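Local coordinates for protein HemO (Neisseria meningitidis, PDB 1J77) that binds heme and probably acts as a heme oxygenase, opening the porphyrin ring by oxidation, at residues F45-S50 and Q83-L88. Numbering follows the deposited sequence.
Sequences FLKLQS and QDLKDL
Leu46 lays its isobutyl group against the last turn of the facing helix and overlaps Asp84 and Leu85 there. In the all-helical heme oxygenase fold this is where helix 39-60 packs against helix 78-87, the two short segments running nearly antiparallel at 157° with their axes 10.1 Å apart. The contact is largely apolar, and two leucines carry it. Leu46 CG stands anti to its carbonyl carbon (chi1 -75°), and the extended second torsion sends CD1 across the gap to the backbone of the other helix, 3.8 Å from Asp84 O. That oxygen already accepts the N-H of Leu88, so the methyl simply packs against a carbonyl in use. The second methyl, CD2, meets the methylene of Asp84, the two side chains crossing at about a right angle.

Leu85 answers from the other side. Its CD2 methyl lies against the base of Leu46, 3.8 Å from CB, and also brushes Lys47 CG at 4.2 Å, whereas CD1 reaches one turn further along helix 39-60 to Ser50 CB. Leu85 thus packs on the stem of Leu46, while the Leu46 methyls pass on to Asp84.

Of the Asp84 side chain, CB is the part that meets Leu46; the carboxylate turns to the loop beyond, where OD1 takes the backbone N-H of Arg140 and OD2 is hydrogen-bonded to His141 ND1. Gln49 OE1 is hydrogen-bonded to NE2 of the same imidazole, so His141, which Leu46 also touches, links the two helices through polar groups beside their apolar contact. The heme is some way off, about 12 Å from the Leu46 side chain. Leu88, just past the helix end, adds a looser contact, its branch carbon CG 4.3 Å from Leu46 CD1.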
ATOM      1  N   PHE A  45       0.717 -11.266  -7.364  1.00 19.81           N
ATOM      2  CA  PHE A  45       1.099 -10.016  -6.767  1.00 19.87           C
ATOM      3  C   PHE A  45       0.077  -8.947  -7.122  1.00 19.57           C
ATOM      4  O   PHE A  45      -0.323  -8.160  -6.288  1.00 20.28           O
ATOM      5  CB  PHE A  45       2.494  -9.608  -7.217  1.00 19.91           C
ATOM      6  CG  PHE A  45       2.941  -8.329  -6.668  1.00 20.63           C
ATOM      7  CD1 PHE A  45       3.172  -8.234  -5.319  1.00 22.27           C
ATOM      8  CD2 PHE A  45       3.112  -7.203  -7.472  1.00 21.43           C
ATOM      9  CE1 PHE A  45       3.527  -7.038  -4.764  1.00 22.63           C
ATOM     10  CE2 PHE A  45       3.498  -5.999  -6.909  1.00 23.27           C
ATOM     11  CZ  PHE A  45       3.740  -5.947  -5.566  1.00 21.62           C
ATOM     12  N   LEU A  46      -0.287  -8.872  -8.398  1.00 18.73           N
ATOM     13  CA  LEU A  46      -1.272  -7.883  -8.806  1.00 18.73           C
ATOM     14  C   LEU A  46      -2.606  -8.110  -8.090  1.00 18.42           C
ATOM     15  O   LEU A  46      -3.319  -7.124  -7.769  1.00 19.25           O
ATOM     16  CB  LEU A  46      -1.461  -7.955 -10.328  1.00 18.59           C
ATOM     17  CG  LEU A  46      -0.371  -7.361 -11.226  1.00 19.31           C
ATOM     18  CD1 LEU A  46      -0.809  -7.442 -12.685  1.00 20.61           C
ATOM     19  CD2 LEU A  46       0.054  -5.983 -10.928  1.00 20.37           C
ATOM     20  N   LYS A  47      -3.011  -9.356  -7.891  1.00 18.40           N
ATOM     21  CA  LYS A  47      -4.263  -9.680  -7.175  1.00 18.80           C
ATOM     22  C   LYS A  47      -4.206  -9.137  -5.730  1.00 18.53           C
ATOM     23  O   LYS A  47      -5.136  -8.454  -5.260  1.00 19.35           O
ATOM     24  CB  LYS A  47      -4.637 -11.180  -7.267  1.00 20.55           C
ATOM     25  CG  LYS A  47      -5.062 -11.569  -8.637  1.00 21.83           C
ATOM     26  CD  LYS A  47      -5.161 -13.036  -8.735  1.00 23.45           C
ATOM     27  CE  LYS A  47      -5.566 -13.440 -10.167  1.00 24.97           C
ATOM     28  NZ  LYS A  47      -5.788 -14.918 -10.232  1.00 27.57           N
ATOM     29  N   LEU A  48      -3.102  -9.384  -5.051  1.00 17.80           N
ATOM     30  CA  LEU A  48      -2.869  -8.889  -3.720  1.00 17.19           C
ATOM     31  C   LEU A  48      -2.943  -7.346  -3.695  1.00 16.48           C
ATOM     32  O   LEU A  48      -3.659  -6.775  -2.856  1.00 16.83           O
ATOM     33  CB  LEU A  48      -1.530  -9.413  -3.200  1.00 17.44           C
ATOM     34  CG  LEU A  48      -0.791  -8.547  -2.175  1.00 17.15           C
ATOM     35  CD1 LEU A  48      -1.569  -8.583  -0.892  1.00 18.43           C
ATOM     36  CD2 LEU A  48       0.665  -9.091  -2.029  1.00 18.29           C
ATOM     37  N   GLN A  49      -2.240  -6.697  -4.625  1.00 16.36           N
ATOM     38  CA  GLN A  49      -2.252  -5.252  -4.725  1.00 16.07           C
ATOM     39  C   GLN A  49      -3.689  -4.759  -4.976  1.00 17.70           C
ATOM     40  O   GLN A  49      -4.099  -3.728  -4.424  1.00 17.93           O
ATOM     41  CB  GLN A  49      -1.308  -4.768  -5.852  1.00 17.38           C
ATOM     42  CG  GLN A  49       0.177  -5.045  -5.644  1.00 16.91           C
ATOM     43  CD  GLN A  49       0.806  -4.038  -4.729  1.00 17.97           C
ATOM     44  OE1 GLN A  49       1.503  -3.105  -5.178  1.00 21.80           O
ATOM     45  NE2 GLN A  49       0.588  -4.207  -3.423  1.00 17.58           N
ATOM     46  N   SER A  50      -4.445  -5.471  -5.805  1.00 18.26           N
ATOM     47  CA  SER A  50      -5.858  -5.075  -6.092  1.00 18.60           C
ATOM     48  C   SER A  50      -6.720  -5.016  -4.852  1.00 17.38           C
ATOM     49  O   SER A  50      -7.499  -4.048  -4.649  1.00 17.46           O
ATOM     50  CB  SER A  50      -6.536  -6.039  -7.099  1.00 19.68           C
ATOM     51  OG  SER A  50      -7.869  -5.604  -7.339  1.00 24.06           O
ATOM     52  N   GLN A  83      -6.012  -1.913 -14.281  1.00 24.42           N
ATOM     53  CA  GLN A  83      -5.575  -1.849 -15.683  1.00 25.30           C
ATOM     54  C   GLN A  83      -4.330  -2.755 -15.878  1.00 25.35           C
ATOM     55  O   GLN A  83      -4.147  -3.400 -16.915  1.00 25.06           O
ATOM     56  CB  GLN A  83      -5.252  -0.399 -16.064  1.00 25.70           C
ATOM     57  CG  GLN A  83      -4.769  -0.239 -17.499  1.00 28.18           C
ATOM     58  CD  GLN A  83      -5.795  -0.595 -18.573  1.00 32.11           C
ATOM     59  OE1 GLN A  83      -5.693  -1.630 -19.246  1.00 35.57           O
ATOM     60  NE2 GLN A  83      -6.744   0.293 -18.768  1.00 34.71           N
ATOM     61  N   ASP A  84      -3.459  -2.821 -14.878  1.00 25.02           N
ATOM     62  CA  ASP A  84      -2.319  -3.717 -14.993  1.00 24.82           C
ATOM     63  C   ASP A  84      -2.791  -5.150 -15.131  1.00 24.66           C
ATOM     64  O   ASP A  84      -2.203  -5.935 -15.892  1.00 24.26           O
ATOM     65  CB  ASP A  84      -1.430  -3.591 -13.748  1.00 24.09           C
ATOM     66  CG  ASP A  84      -0.592  -2.333 -13.747  1.00 24.86           C
ATOM     67  OD1 ASP A  84      -0.292  -1.801 -14.857  1.00 24.91           O
ATOM     68  OD2 ASP A  84      -0.189  -1.777 -12.696  1.00 24.52           O
ATOM     69  N   LEU A  85      -3.826  -5.527 -14.375  1.00 23.95           N
ATOM     70  CA  LEU A  85      -4.426  -6.853 -14.462  1.00 24.11           C
ATOM     71  C   LEU A  85      -4.928  -7.082 -15.879  1.00 26.21           C
ATOM     72  O   LEU A  85      -4.655  -8.119 -16.468  1.00 25.43           O
ATOM     73  CB  LEU A  85      -5.555  -7.072 -13.423  1.00 24.39           C
ATOM     74  CG  LEU A  85      -5.173  -7.476 -11.974  1.00 24.01           C
ATOM     75  CD1 LEU A  85      -6.341  -7.260 -11.026  1.00 24.99           C
ATOM     76  CD2 LEU A  85      -4.722  -8.923 -11.920  1.00 24.40           C
ATOM     77  N   LYS A  86      -5.663  -6.105 -16.408  1.00 26.69           N
ATOM     78  CA  LYS A  86      -6.182  -6.176 -17.799  1.00 28.11           C
ATOM     79  C   LYS A  86      -5.062  -6.448 -18.803  1.00 29.00           C
ATOM     80  O   LYS A  86      -5.193  -7.334 -19.677  1.00 29.95           O
ATOM     81  CB  LYS A  86      -6.946  -4.900 -18.159  1.00 28.24           C
ATOM     82  CG  LYS A  86      -7.658  -4.963 -19.512  1.00 30.07           C
ATOM     83  CD  LYS A  86      -8.543  -3.732 -19.740  1.00 33.48           C
ATOM     84  CE  LYS A  86      -9.356  -3.831 -21.045  1.00 35.08           C
ATOM     85  NZ  LYS A  86     -10.096  -2.554 -21.340  1.00 35.53           N
ATOM     86  N   ASP A  87      -3.993  -5.677 -18.689  1.00 29.16           N
ATOM     87  CA  ASP A  87      -2.825  -5.824 -19.534  1.00 30.22           C
ATOM     88  C   ASP A  87      -2.351  -7.263 -19.503  1.00 31.75           C
ATOM     89  O   ASP A  87      -1.930  -7.819 -20.537  1.00 32.69           O
ATOM     90  CB  ASP A  87      -1.681  -4.926 -19.074  1.00 29.77           C
ATOM     91  CG  ASP A  87      -1.986  -3.471 -19.165  1.00 30.24           C
ATOM     92  OD1 ASP A  87      -2.922  -3.059 -19.936  1.00 31.11           O
ATOM     93  OD2 ASP A  87      -1.315  -2.636 -18.508  1.00 28.78           O
ATOM     94  N   LEU A  88      -2.375  -7.869 -18.313  1.00 32.05           N
ATOM     95  CA  LEU A  88      -1.884  -9.241 -18.164  1.00 32.20           C
ATOM     96  C   LEU A  88      -2.945 -10.296 -18.518  1.00 31.20           C
ATOM     97  O   LEU A  88      -2.751 -11.485 -18.303  1.00 31.47           O
ATOM     98  CB  LEU A  88      -1.304  -9.460 -16.764  1.00 32.90           C
ATOM     99  CG  LEU A  88       0.176  -9.079 -16.532  1.00 34.81           C
ATOM    100  CD1 LEU A  88       1.076 -10.042 -17.223  1.00 36.01           C
ATOM    101  CD2 LEU A  88       0.517  -7.682 -16.991  1.00 34.30           C
TER